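Local atomic coordinates of UDP-N-Acetylglucosamine 2-Epimerase (Thermus thermophilus, PDB entry 1V4V), a protein that probably interconverts UDP-N-acetylglucosamine and UDP-N-acetylmannosamine by epimerising the sugar at C2, acting as a homodimer with a GT-B fold. Residues L96-T101 with G119-G124; L125-L130 with A138-T143; L149-T154 with G170-G175; V234-L239 with D261-G266; L278-G283 with V294-L299. All blocks are in the same frame, centred on the assembly; numbering follows the deposited sequence. Where two conformers were deposited one is given.

Contact 1 of 5, residues L96-T101 with G119-G124; sequences LVHGDT and GHVEAG
Val-97 and His-120 lie opposite one another on neighbouring parallel strands, and the backbone bonding is centred on the valine. Val-97 N donates to Gly-119 O at 2.9 Å, while Val-97 O accepts from Val-121 N, so one residue is tied to the partner strand on both sides of its match. The fit is close at the first pair: Leu-96 CD2 comes within 3.8 Å of Gly-119 CA, and a beta carbon on the glycine would clash with it.

Side-chain bonding takes over toward Gly-99. His-120 NE2 donates to Gly-99 O at 3.0 Å; the oxygen lies near the imidazole plane, although the nitrogen is tilted from the plane of the carbonyl. With CG opposite the backbone N (chi1 -165°), the ring reaches forward to this loop, and its ND1 is hydrogen-bonded to Asp-144 OD1. If an alanine stood here, Gly-99 O and Asp-144 would probably both lose their imidazole partner, leaving the loop freer to shift.

A water adds a third kind of link, accepting from Gly-99 N at 2.8 Å and donating to Val-121 O and Glu-122 O. Beside it, the edge of the His-98 ring meets Glu-122, with CE1 3.1 Å from OE1 and the carboxylate plane turned 76° from the ring.

The chemistry implies a handover: regular pairing fixes the strands of this beta-alpha-beta unit, while imidazole and water fasten the loops that follow.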
# COMPACT_ATOMS: atom_id res chain seq x y z
N LEU A 96 11.30 -9.92 3.66
CA LEU A 96 10.18 -10.24 4.52
C LEU A 96 10.01 -9.12 5.54
O LEU A 96 10.97 -8.68 6.15
CB LEU A 96 10.41 -11.57 5.25
CG LEU A 96 10.43 -12.86 4.42
CD1 LEU A 96 10.70 -14.05 5.33
CD2 LEU A 96 9.11 -13.03 3.70
N VAL A 97 8.78 -8.64 5.69
CA VAL A 97 8.51 -7.61 6.67
C VAL A 97 7.36 -8.11 7.53
O VAL A 97 6.67 -9.06 7.16
CB VAL A 97 8.14 -6.23 6.03
CG1 VAL A 97 9.37 -5.66 5.30
CG2 VAL A 97 6.98 -6.38 5.07
N HIS A 98 7.17 -7.46 8.67
CA HIS A 98 6.13 -7.85 9.60
C HIS A 98 5.56 -6.61 10.27
O HIS A 98 6.29 -5.65 10.53
CB HIS A 98 6.73 -8.75 10.69
CG HIS A 98 5.75 -9.15 11.76
ND1 HIS A 98 5.07 -10.34 11.73
CD2 HIS A 98 5.31 -8.48 12.85
CE1 HIS A 98 4.25 -10.40 12.77
NE2 HIS A 98 4.37 -9.28 13.46
N GLY A 99 4.27 -6.62 10.54
CA GLY A 99 3.71 -5.48 11.22
C GLY A 99 3.10 -4.40 10.36
O GLY A 99 3.08 -4.48 9.13
N ASP A 100 2.65 -3.35 11.04
CA ASP A 100 1.96 -2.24 10.40
C ASP A 100 2.59 -0.87 10.64
O ASP A 100 1.92 0.14 10.50
CB ASP A 100 0.52 -2.22 10.90
CG ASP A 100 -0.11 -3.61 10.94
OD1 ASP A 100 -0.98 -3.85 11.80
OD2 ASP A 100 0.26 -4.46 10.10
N THR A 101 3.87 -0.82 11.00
CA THR A 101 4.49 0.49 11.24
C THR A 101 4.84 1.22 9.95
O THR A 101 4.89 0.62 8.88
CB THR A 101 5.79 0.37 12.07
OG1 THR A 101 6.77 -0.35 11.31
CG2 THR A 101 5.54 -0.34 13.39
N GLY A 119 7.53 -10.13 1.04
CA GLY A 119 6.57 -11.02 1.69
C GLY A 119 6.15 -10.34 2.98
O GLY A 119 6.99 -9.74 3.66
N HIS A 120 4.87 -10.42 3.32
CA HIS A 120 4.37 -9.78 4.54
C HIS A 120 3.87 -10.83 5.53
O HIS A 120 2.86 -11.50 5.28
CB HIS A 120 3.23 -8.82 4.17
CG HIS A 120 2.88 -7.86 5.26
ND1 HIS A 120 1.81 -7.00 5.17
CD2 HIS A 120 3.48 -7.59 6.45
CE1 HIS A 120 1.77 -6.24 6.25
NE2 HIS A 120 2.77 -6.58 7.05
N VAL A 121 4.58 -10.96 6.65
CA VAL A 121 4.23 -11.93 7.69
C VAL A 121 3.11 -11.40 8.60
O VAL A 121 3.10 -10.23 8.96
CB VAL A 121 5.48 -12.29 8.53
CG1 VAL A 121 5.14 -13.34 9.59
CG2 VAL A 121 6.59 -12.82 7.61
N GLU A 122 2.19 -12.29 8.95
CA GLU A 122 1.03 -11.98 9.79
C GLU A 122 0.19 -10.88 9.16
O GLU A 122 -0.25 -9.95 9.84
CB GLU A 122 1.47 -11.55 11.20
CG GLU A 122 0.35 -11.77 12.23
CD GLU A 122 0.64 -11.16 13.60
OE1 GLU A 122 1.70 -11.44 14.18
OE2 GLU A 122 -0.22 -10.39 14.09
N ALA A 123 -0.05 -11.00 7.86
CA ALA A 123 -0.82 -10.03 7.09
C ALA A 123 -2.32 -10.30 7.00
O ALA A 123 -2.77 -11.45 7.11
CB ALA A 123 -0.25 -9.93 5.69
N GLY A 124 -3.10 -9.24 6.81
CA GLY A 124 -4.54 -9.41 6.66
C GLY A 124 -5.45 -8.84 7.72
O GLY A 124 -6.66 -8.71 7.49
O HOH W 1 1.87 -8.02 9.98

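Contact 2 of 5, residues L125-L130 with A138-T143; sequences LRSGNL and ANRRLT
Leu-125 O is approached by two arginines, one from each segment, but only Arg-126 bonds to it. Arg-126 NH1 donates at 2.9 Å, with the oxygen near the guanidinium plane but the nitrogen well above the plane of the carbonyl. Arg-140 NE passes 3.2 Å from Leu-125 O, which lies over one guanidinium face toward its rim, without a hydrogen bond.

The two arginine chains slide past each other in opposite directions, their guanidinium planes only 9° apart. Arg-126 turns back at its second torsion (chi2 -75°), and this bend brings NE to 3.4 Å from Arg-141 CG and NH1 against the CG of Arg-140. Carboxylates probably offset the gathered charge: Glu-164 and Asp-144 form salt bridges with Arg-126, Asp-100 and Glu-137 with Arg-140.

Further along, Leu-130 lays CD2 against the helix, 3.9 Å from Ala-138 CB and 3.7 Å from Arg-141 NH1, the arginine chain crossing it at about a right angle. A water joins the backbones here, donating to Leu-130 O and accepting from Ala-138 N at 3.0 Å. Val-145 of the second subunit packs on Leu-130 and Arg-141, and Phe-112 of that subunit on Ala-138, which places this end at the dimer interface.

Between the two ends Ser-127 OG, also hydrogen-bonded to Glu-132 O, accepts from Asn-129 N at 3.0 Å. This ST turn belongs to a connecting loop that folds back over helix 136-146, the helix it leads into, at the surface of the first Rossmann-like domain.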
# COMPACT_ATOMS: atom_id res chain seq x y z
N LEU A 125 -4.91 -8.51 8.89
CA LEU A 125 -5.75 -7.95 9.95
C LEU A 125 -6.16 -6.53 9.56
O LEU A 125 -5.33 -5.73 9.14
CB LEU A 125 -4.99 -7.95 11.28
CG LEU A 125 -4.48 -9.33 11.70
CD1 LEU A 125 -3.85 -9.25 13.08
CD2 LEU A 125 -5.63 -10.33 11.70
N ARG A 126 -7.45 -6.23 9.70
CA ARG A 126 -7.97 -4.92 9.33
C ARG A 126 -8.96 -4.34 10.33
O ARG A 126 -9.65 -5.07 11.05
CB ARG A 126 -8.66 -5.00 7.97
CG ARG A 126 -7.75 -5.38 6.81
CD ARG A 126 -6.86 -4.22 6.39
NE ARG A 126 -6.06 -4.54 5.21
CZ ARG A 126 -4.88 -5.16 5.24
NH1 ARG A 126 -4.34 -5.52 6.40
NH2 ARG A 126 -4.23 -5.40 4.11
N SER A 127 -9.03 -3.01 10.37
CA SER A 127 -9.96 -2.31 11.25
C SER A 127 -11.09 -1.78 10.38
O SER A 127 -12.19 -1.53 10.85
CB SER A 127 -9.26 -1.13 11.92
OG SER A 127 -9.02 -0.09 10.99
N GLY A 128 -10.79 -1.63 9.09
CA GLY A 128 -11.78 -1.12 8.15
C GLY A 128 -11.93 0.39 8.27
O GLY A 128 -12.86 0.97 7.70
N ASN A 129 -11.02 1.02 9.00
CA ASN A 129 -11.07 2.47 9.19
C ASN A 129 -9.69 3.11 9.07
O ASN A 129 -8.83 2.88 9.91
CB ASN A 129 -11.65 2.79 10.57
CG ASN A 129 -11.99 4.26 10.74
OD1 ASN A 129 -11.34 5.13 10.16
ND2 ASN A 129 -13.01 4.54 11.55
N LEU A 130 -9.49 3.92 8.03
CA LEU A 130 -8.20 4.59 7.83
C LEU A 130 -7.86 5.61 8.92
O LEU A 130 -6.72 6.05 9.03
CB LEU A 130 -8.17 5.30 6.48
CG LEU A 130 -8.06 4.43 5.23
CD1 LEU A 130 -8.19 5.29 3.99
CD2 LEU A 130 -6.73 3.69 5.23
N ALA A 138 -3.61 2.24 7.28
CA ALA A 138 -3.12 2.65 5.97
C ALA A 138 -1.79 1.95 5.70
O ALA A 138 -1.57 1.43 4.61
CB ALA A 138 -2.93 4.17 5.92
N ASN A 139 -0.91 1.93 6.69
CA ASN A 139 0.39 1.29 6.50
C ASN A 139 0.28 -0.14 6.00
O ASN A 139 0.97 -0.53 5.04
CB ASN A 139 1.21 1.28 7.80
CG ASN A 139 1.70 2.66 8.21
OD1 ASN A 139 1.77 3.58 7.39
ND2 ASN A 139 2.07 2.80 9.48
N ARG A 140 -0.57 -0.94 6.63
CA ARG A 140 -0.69 -2.33 6.22
C ARG A 140 -1.36 -2.51 4.87
O ARG A 140 -0.97 -3.38 4.10
CB ARG A 140 -1.39 -3.17 7.30
CG ARG A 140 -2.67 -2.60 7.86
CD ARG A 140 -2.94 -3.23 9.23
NE ARG A 140 -4.20 -2.79 9.81
CZ ARG A 140 -4.52 -2.96 11.09
NH1 ARG A 140 -5.69 -2.53 11.54
NH2 ARG A 140 -3.67 -3.54 11.93
N ARG A 141 -2.33 -1.66 4.55
CA ARG A 141 -2.98 -1.76 3.25
C ARG A 141 -1.99 -1.37 2.15
O ARG A 141 -1.94 -2.02 1.10
CB ARG A 141 -4.22 -0.86 3.20
CG ARG A 141 -5.37 -1.40 4.03
CD ARG A 141 -6.57 -0.46 3.99
NE ARG A 141 -7.00 -0.21 2.62
CZ ARG A 141 -8.01 0.60 2.30
NH1 ARG A 141 -8.69 1.23 3.25
NH2 ARG A 141 -8.32 0.79 1.02
N LEU A 142 -1.19 -0.33 2.40
CA LEU A 142 -0.19 0.11 1.43
C LEU A 142 0.84 -1.00 1.23
O LEU A 142 1.19 -1.35 0.10
CB LEU A 142 0.51 1.38 1.93
CG LEU A 142 -0.31 2.67 1.95
CD1 LEU A 142 0.46 3.76 2.69
CD2 LEU A 142 -0.62 3.12 0.51
N THR A 143 1.33 -1.56 2.33
CA THR A 143 2.31 -2.64 2.25
C THR A 143 1.79 -3.82 1.44
O THR A 143 2.52 -4.39 0.62
CB THR A 143 2.71 -3.14 3.65
OG1 THR A 143 3.30 -2.06 4.39
CG2 THR A 143 3.73 -4.28 3.55
O HOH W 2 -4.54 4.42 9.15

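Contact 3 of 5, residues L149-T154 with G170-G175; sequences LDFAPT and GILVTG
The Phe-151 ring is met at its edge, near its own plane, by two methyl groups of segment 170-175: Thr-174 CG2 lies 3.8 Å from Phe-151 CD1, and Leu-172 CD2 lies 3.9 Å from the same carbon. Both side chains cross the phenylalanine obliquely. The ring also touches Leu-96 of strand 94-98 and Val-357 of helix 353-364, so it is packed into the layer between sheet and helix.

Beneath the side chains the strands are joined by a parallel ladder of four backbone hydrogen bonds. Asp-150 N donates to Gly-170 O, Leu-172 N to Asp-150 O, Ala-152 N to Leu-172 O and Thr-174 N to Ala-152 O. The third is the most bent, with 140° at the hydrogen; the first is nearly straight at 171°. On the sheet face away from Phe-151, Ala-152 CB rests 4.3 Å from Ile-171 CG2.

Thr-174 divides its two branches between different tasks. Its first torsion (chi1 65°) sends CG2 to the phenylalanine and leaves OG1 to donate to Gly-175 O at 2.8 Å, in the carbonyl plane and on a lone pair. A water donates to OG1 at 2.9 Å and also to Phe-151 O. A valine in its place would probably leave Gly-175 O without this donor and the water less firmly held.

A largely apolar strand pair thus finishes in a small polar knot, in which one hydroxyl and one water serve the carbonyls of Phe-151 and Gly-175 near the carboxy ends of the strands.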
# COMPACT_ATOMS: atom_id res chain seq x y z
N LEU A 149 3.86 -12.15 -1.65
CA LEU A 149 3.23 -13.23 -0.90
C LEU A 149 2.80 -12.74 0.47
O LEU A 149 3.60 -12.18 1.22
CB LEU A 149 4.19 -14.41 -0.76
CG LEU A 149 3.67 -15.69 -0.10
CD1 LEU A 149 2.36 -16.12 -0.75
CD2 LEU A 149 4.73 -16.79 -0.24
N ASP A 150 1.52 -12.91 0.78
CA ASP A 150 0.98 -12.52 2.08
C ASP A 150 0.80 -13.78 2.91
O ASP A 150 0.19 -14.75 2.45
CB ASP A 150 -0.38 -11.84 1.92
CG ASP A 150 -0.26 -10.37 1.59
OD1 ASP A 150 -1.04 -9.88 0.75
OD2 ASP A 150 0.61 -9.69 2.19
N PHE A 151 1.33 -13.75 4.13
CA PHE A 151 1.21 -14.88 5.04
C PHE A 151 0.14 -14.50 6.07
O PHE A 151 0.42 -13.78 7.02
CB PHE A 151 2.55 -15.14 5.71
CG PHE A 151 3.66 -15.45 4.74
CD1 PHE A 151 3.78 -16.72 4.19
CD2 PHE A 151 4.56 -14.46 4.36
CE1 PHE A 151 4.80 -17.01 3.27
CE2 PHE A 151 5.58 -14.73 3.44
CZ PHE A 151 5.70 -16.01 2.89
N ALA A 152 -1.08 -14.96 5.83
CA ALA A 152 -2.21 -14.66 6.71
C ALA A 152 -2.29 -15.60 7.90
O ALA A 152 -2.20 -16.81 7.75
CB ALA A 152 -3.50 -14.72 5.91
N PRO A 153 -2.47 -15.04 9.10
CA PRO A 153 -2.55 -15.88 10.30
C PRO A 153 -3.85 -16.68 10.40
O PRO A 153 -3.88 -17.77 10.97
CB PRO A 153 -2.42 -14.87 11.44
CG PRO A 153 -3.09 -13.65 10.86
CD PRO A 153 -2.54 -13.61 9.45
N THR A 154 -4.92 -16.15 9.81
CA THR A 154 -6.23 -16.81 9.87
C THR A 154 -7.00 -16.73 8.55
O THR A 154 -6.65 -15.96 7.66
CB THR A 154 -7.13 -16.13 10.91
OG1 THR A 154 -7.39 -14.78 10.50
CG2 THR A 154 -6.47 -16.11 12.28
N GLY A 170 -1.41 -15.55 -4.24
CA GLY A 170 -0.54 -14.67 -3.49
C GLY A 170 -0.80 -14.67 -1.99
O GLY A 170 -0.25 -13.83 -1.27
N ILE A 171 -1.63 -15.59 -1.52
CA ILE A 171 -1.94 -15.68 -0.09
C ILE A 171 -1.76 -17.09 0.44
O ILE A 171 -2.19 -18.06 -0.20
CB ILE A 171 -3.40 -15.27 0.20
CG1 ILE A 171 -3.68 -13.87 -0.37
CG2 ILE A 171 -3.65 -15.30 1.70
CD1 ILE A 171 -5.14 -13.51 -0.38
N LEU A 172 -1.12 -17.21 1.60
CA LEU A 172 -0.89 -18.49 2.25
C LEU A 172 -1.34 -18.35 3.71
O LEU A 172 -0.90 -17.44 4.40
CB LEU A 172 0.60 -18.85 2.22
CG LEU A 172 1.02 -20.15 2.92
CD1 LEU A 172 0.49 -21.35 2.15
CD2 LEU A 172 2.54 -20.22 2.99
N VAL A 173 -2.24 -19.22 4.16
CA VAL A 173 -2.70 -19.17 5.55
C VAL A 173 -1.68 -19.99 6.34
O VAL A 173 -1.55 -21.19 6.12
CB VAL A 173 -4.10 -19.78 5.72
CG1 VAL A 173 -4.52 -19.75 7.18
CG2 VAL A 173 -5.10 -18.99 4.89
N THR A 174 -0.97 -19.33 7.26
CA THR A 174 0.08 -20.00 8.01
C THR A 174 -0.16 -20.24 9.49
O THR A 174 0.50 -21.09 10.09
CB THR A 174 1.38 -19.18 7.91
OG1 THR A 174 1.18 -17.92 8.56
CG2 THR A 174 1.76 -18.94 6.45
N GLY A 175 -1.09 -19.50 10.08
CA GLY A 175 -1.30 -19.61 11.52
C GLY A 175 -0.31 -18.60 12.07
O GLY A 175 0.40 -17.96 11.30
O HOH W 3 2.00 -15.24 9.30

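Contact 4 of 5, residues V234-L239 with D261-G266; sequences VYPVHL and DPLEYG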
# COMPACT_ATOMS: atom_id res chain seq x y z
N VAL A 234 4.82 -21.51 41.55
CA VAL A 234 5.80 -20.48 41.22
C VAL A 234 5.11 -19.25 40.66
O VAL A 234 4.44 -19.31 39.62
CB VAL A 234 6.82 -21.02 40.21
CG1 VAL A 234 7.92 -19.99 39.99
CG2 VAL A 234 7.41 -22.33 40.75
N TYR A 235 5.30 -18.13 41.35
CA TYR A 235 4.66 -16.88 41.02
C TYR A 235 5.60 -15.68 40.83
O TYR A 235 6.07 -15.10 41.81
CB TYR A 235 3.65 -16.59 42.14
CG TYR A 235 2.80 -15.33 42.04
CD1 TYR A 235 2.79 -14.54 40.90
CD2 TYR A 235 1.97 -14.96 43.11
CE1 TYR A 235 1.96 -13.41 40.81
CE2 TYR A 235 1.15 -13.84 43.03
CZ TYR A 235 1.15 -13.07 41.89
OH TYR A 235 0.32 -11.98 41.81
N PRO A 236 5.90 -15.32 39.57
CA PRO A 236 6.78 -14.17 39.31
C PRO A 236 5.87 -12.96 39.51
O PRO A 236 5.04 -12.66 38.66
CB PRO A 236 7.18 -14.36 37.85
CG PRO A 236 6.99 -15.84 37.61
CD PRO A 236 5.71 -16.12 38.35
N VAL A 237 6.01 -12.28 40.64
CA VAL A 237 5.17 -11.13 40.95
C VAL A 237 5.62 -9.82 40.31
O VAL A 237 6.78 -9.45 40.41
CB VAL A 237 5.07 -10.92 42.47
CG1 VAL A 237 3.99 -9.90 42.80
CG2 VAL A 237 4.79 -12.24 43.16
N HIS A 238 4.69 -9.11 39.68
CA HIS A 238 5.03 -7.83 39.06
C HIS A 238 5.56 -6.85 40.11
O HIS A 238 5.22 -6.92 41.29
CB HIS A 238 3.83 -7.24 38.33
CG HIS A 238 3.64 -7.80 36.95
ND1 HIS A 238 3.22 -9.09 36.73
CD2 HIS A 238 3.87 -7.26 35.73
CE1 HIS A 238 3.19 -9.33 35.43
NE2 HIS A 238 3.59 -8.24 34.80
N LEU A 239 6.41 -5.92 39.66
CA LEU A 239 7.03 -4.94 40.54
C LEU A 239 6.11 -3.90 41.17
O LEU A 239 6.44 -3.33 42.22
CB LEU A 239 8.16 -4.22 39.79
CG LEU A 239 9.35 -5.09 39.40
CD1 LEU A 239 10.31 -4.30 38.53
CD2 LEU A 239 10.05 -5.59 40.66
N ASP A 261 10.76 -12.40 40.98
CA ASP A 261 10.64 -11.12 40.30
C ASP A 261 10.30 -11.49 38.86
O ASP A 261 10.50 -12.63 38.45
CB ASP A 261 11.97 -10.35 40.33
CG ASP A 261 12.23 -9.68 41.67
OD1 ASP A 261 13.38 -9.22 41.89
OD2 ASP A 261 11.31 -9.60 42.50
N PRO A 262 9.76 -10.54 38.09
CA PRO A 262 9.40 -10.81 36.69
C PRO A 262 10.52 -11.53 35.92
O PRO A 262 11.69 -11.17 36.03
CB PRO A 262 9.10 -9.42 36.14
CG PRO A 262 8.47 -8.75 37.33
CD PRO A 262 9.39 -9.16 38.46
N LEU A 263 10.14 -12.54 35.15
CA LEU A 263 11.10 -13.32 34.38
C LEU A 263 11.24 -12.84 32.94
O LEU A 263 10.38 -12.14 32.42
CB LEU A 263 10.68 -14.80 34.37
CG LEU A 263 10.50 -15.51 35.72
CD1 LEU A 263 9.90 -16.88 35.49
CD2 LEU A 263 11.84 -15.62 36.43
N GLU A 264 12.33 -13.24 32.29
CA GLU A 264 12.57 -12.87 30.90
C GLU A 264 11.73 -13.81 30.04
O GLU A 264 11.33 -14.88 30.49
CB GLU A 264 14.05 -13.02 30.55
CG GLU A 264 14.97 -12.21 31.45
CD GLU A 264 16.40 -12.18 30.95
OE1 GLU A 264 16.64 -11.65 29.84
OE2 GLU A 264 17.30 -12.68 31.67
N TYR A 265 11.47 -13.40 28.80
CA TYR A 265 10.67 -14.20 27.88
C TYR A 265 11.01 -15.70 27.92
O TYR A 265 10.14 -16.53 28.15
CB TYR A 265 10.83 -13.68 26.45
CG TYR A 265 9.84 -14.26 25.47
CD1 TYR A 265 8.47 -14.10 25.67
CD2 TYR A 265 10.26 -14.94 24.33
CE1 TYR A 265 7.54 -14.62 24.77
CE2 TYR A 265 9.34 -15.47 23.42
CZ TYR A 265 7.98 -15.30 23.65
OH TYR A 265 7.07 -15.81 22.75
N GLY A 266 12.28 -16.02 27.70
CA GLY A 266 12.70 -17.41 27.69
C GLY A 266 12.56 -18.16 29.00
O GLY A 266 12.10 -19.31 29.02
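Pro-236 leans on segment 261-266 through successive atoms of its ring. Its CB lies 3.8 Å from Asp-261 O and 4.1 Å from Leu-263 CG. At the tip, CG meets Leu-263 CD1 at 3.7 Å, the shortest apolar approach between the two segments. The leucine crosses the ring obliquely; its CG stands opposite its own carbonyl carbon (chi1 -57°), which turns the branched end back to the proline. Met-268, on helix 265-273, touches both residues and extends this apolar patch.

The second proline answers from the loop after strand 257-260. Pro-262 CD comes to 3.3 Å from Val-237 O, and its CG sits 4.0 Å from His-238 CA, so this ring covers backbone more than side chain. Beyond it, Leu-239 CG reaches Pro-262 CD at 4.2 Å, a looser touch near the solvent.

No hydrogen bond runs directly between the two segments. Polar tethering comes from Arg-244 instead, which forms a salt bridge with Asp-261 and also donates to the carbonyls of Val-237 and His-238. One guanidinium thus ties both segments beside the proline pair, while the His-238 ring stacks on His-206.

The contact lies where neighbouring parallel strands 232-236 and 257-260 run out into loops, with Glu-264 as the N-cap of the following helix. It thus joins two loops at the carboxy-terminal edge of the parallel sheet in the second Rossmann-like domain of a GT-B fold.

Contact 5 of 5, residues L278-G283 with V294-L299; sequences LVTDSG and VPVVVL
Leu-278 and Val-296 lie side by side and point the same way from adjacent parallel strands. In the leucine, CG is opposite the backbone N (chi1 168°), which lays CD2 along the valine, 4.0 Å from its CG2. The other valine branch, CG1, is met by Thr-280 CG2 at 3.8 Å, so Val-296 is flanked by two residues on this face of the sheet.

Thr-280 owes its double role to its rotation. Chi1 of -175° directs OG1 back to its own chain, where it accepts from Ser-282 N at 3.0 Å in an ST turn, while the methyl is left for Val-296. On the face that carries Val-279, its CG1 approaches Leu-299 CD2, just past the partner strand, at 3.7 Å, with the side chains crossing obliquely. The leucine reaches it with a first torsion of -93°, well away from a staggered position.

Asp-281 meets segment 294-299 through its CB, 3.9 Å from Leu-299 O. Its buried carboxylate is satisfied by the backbone N atoms of His-206 and Arg-207 and by the amide of Asn-210, which also donates to Leu-299 O.

Four bonds bind the strands of this beta-alpha-beta unit: Leu-278 N to Pro-295 O, Val-297 N to Leu-278 O at 2.8 Å, Thr-280 N to Val-297 O, and Leu-299 N to Thr-280 O at 2.8 Å. What follows is a division of labour, with branched apolar chains filling both faces while polar groups gather at the carboxy ends and join the strands to the loop containing His-206.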
# COMPACT_ATOMS: atom_id res chain seq x y z
N LEU A 278 -1.16 -23.52 34.35
CA LEU A 278 -0.89 -22.09 34.42
C LEU A 278 -2.14 -21.40 34.96
O LEU A 278 -3.24 -21.62 34.45
CB LEU A 278 -0.58 -21.50 33.04
CG LEU A 278 -0.57 -19.96 33.04
CD1 LEU A 278 0.59 -19.46 33.90
CD2 LEU A 278 -0.46 -19.43 31.61
N VAL A 279 -1.96 -20.60 36.01
CA VAL A 279 -3.06 -19.85 36.60
C VAL A 279 -2.74 -18.40 36.25
O VAL A 279 -1.66 -17.90 36.57
CB VAL A 279 -3.10 -19.99 38.14
CG1 VAL A 279 -4.21 -19.12 38.73
CG2 VAL A 279 -3.31 -21.46 38.51
N THR A 280 -3.67 -17.71 35.59
CA THR A 280 -3.39 -16.33 35.21
C THR A 280 -4.65 -15.50 34.98
O THR A 280 -5.76 -16.03 35.00
CB THR A 280 -2.55 -16.29 33.91
OG1 THR A 280 -2.18 -14.94 33.61
CG2 THR A 280 -3.37 -16.84 32.73
N ASP A 281 -4.47 -14.20 34.77
CA ASP A 281 -5.59 -13.32 34.47
C ASP A 281 -5.19 -12.49 33.26
O ASP A 281 -5.83 -11.50 32.92
CB ASP A 281 -5.94 -12.42 35.66
CG ASP A 281 -4.83 -11.44 36.02
OD1 ASP A 281 -5.06 -10.62 36.93
OD2 ASP A 281 -3.74 -11.49 35.41
N SER A 282 -4.12 -12.93 32.61
CA SER A 282 -3.58 -12.26 31.43
C SER A 282 -3.88 -13.00 30.13
O SER A 282 -3.62 -14.20 30.01
CB SER A 282 -2.06 -12.12 31.57
OG SER A 282 -1.46 -11.83 30.31
N GLY A 283 -4.43 -12.29 29.15
CA GLY A 283 -4.74 -12.91 27.88
C GLY A 283 -3.48 -13.34 27.16
O GLY A 283 -3.44 -14.41 26.55
N VAL A 294 0.09 -26.21 27.61
CA VAL A 294 -0.06 -26.20 29.06
C VAL A 294 -1.47 -25.75 29.42
O VAL A 294 -1.92 -24.70 28.96
CB VAL A 294 0.96 -25.25 29.72
CG1 VAL A 294 0.76 -25.20 31.23
CG2 VAL A 294 2.38 -25.71 29.40
N PRO A 295 -2.19 -26.54 30.23
CA PRO A 295 -3.55 -26.19 30.64
C PRO A 295 -3.55 -24.83 31.31
O PRO A 295 -2.63 -24.51 32.06
CB PRO A 295 -3.93 -27.30 31.62
CG PRO A 295 -3.10 -28.47 31.17
CD PRO A 295 -1.77 -27.81 30.86
N VAL A 296 -4.58 -24.03 31.05
CA VAL A 296 -4.65 -22.70 31.66
C VAL A 296 -5.98 -22.43 32.36
O VAL A 296 -7.05 -22.67 31.79
CB VAL A 296 -4.46 -21.59 30.61
CG1 VAL A 296 -4.52 -20.21 31.29
CG2 VAL A 296 -3.15 -21.78 29.87
N VAL A 297 -5.90 -21.93 33.59
CA VAL A 297 -7.10 -21.54 34.32
C VAL A 297 -7.04 -20.02 34.41
O VAL A 297 -6.04 -19.44 34.85
CB VAL A 297 -7.16 -22.17 35.74
CG1 VAL A 297 -8.30 -21.55 36.53
CG2 VAL A 297 -7.36 -23.65 35.63
N VAL A 298 -8.11 -19.37 33.97
CA VAL A 298 -8.17 -17.91 33.95
C VAL A 298 -8.99 -17.34 35.09
O VAL A 298 -10.15 -17.69 35.28
CB VAL A 298 -8.77 -17.41 32.61
CG1 VAL A 298 -8.83 -15.88 32.58
CG2 VAL A 298 -7.93 -17.93 31.44
N LEU A 299 -8.36 -16.45 35.86
CA LEU A 299 -9.02 -15.83 37.00
C LEU A 299 -9.81 -14.60 36.57
O LEU A 299 -9.48 -13.47 36.93
CB LEU A 299 -7.98 -15.47 38.07
CG LEU A 299 -7.73 -16.52 39.17
CD1 LEU A 299 -7.84 -17.93 38.62
CD2 LEU A 299 -6.37 -16.27 39.79

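Overall arrangement
Contacts 1, 3 and 5 are buried parallel strand pairs within beta-alpha-beta units, and each combines backbone ladders with apolar cover. Contacts 1 and 3 are consecutive in the first sheet, joined by bonds from segment 119-124 to Phe-151; contact 5 belongs to the second sheet, and the centres of contacts 1 and 5 are about 29 Å apart. Contact 4, partly buried, reaches that second sheet too but joins loops by proline packing, without direct hydrogen bonds. Contact 2 is the surface member, rich in arginine and reaching the second subunit; the salt bridge from Asp-100 to Arg-140 fastens it to contact 1. Apolar branches thus dominate the sheets, and charge collects at their loops and outer helices.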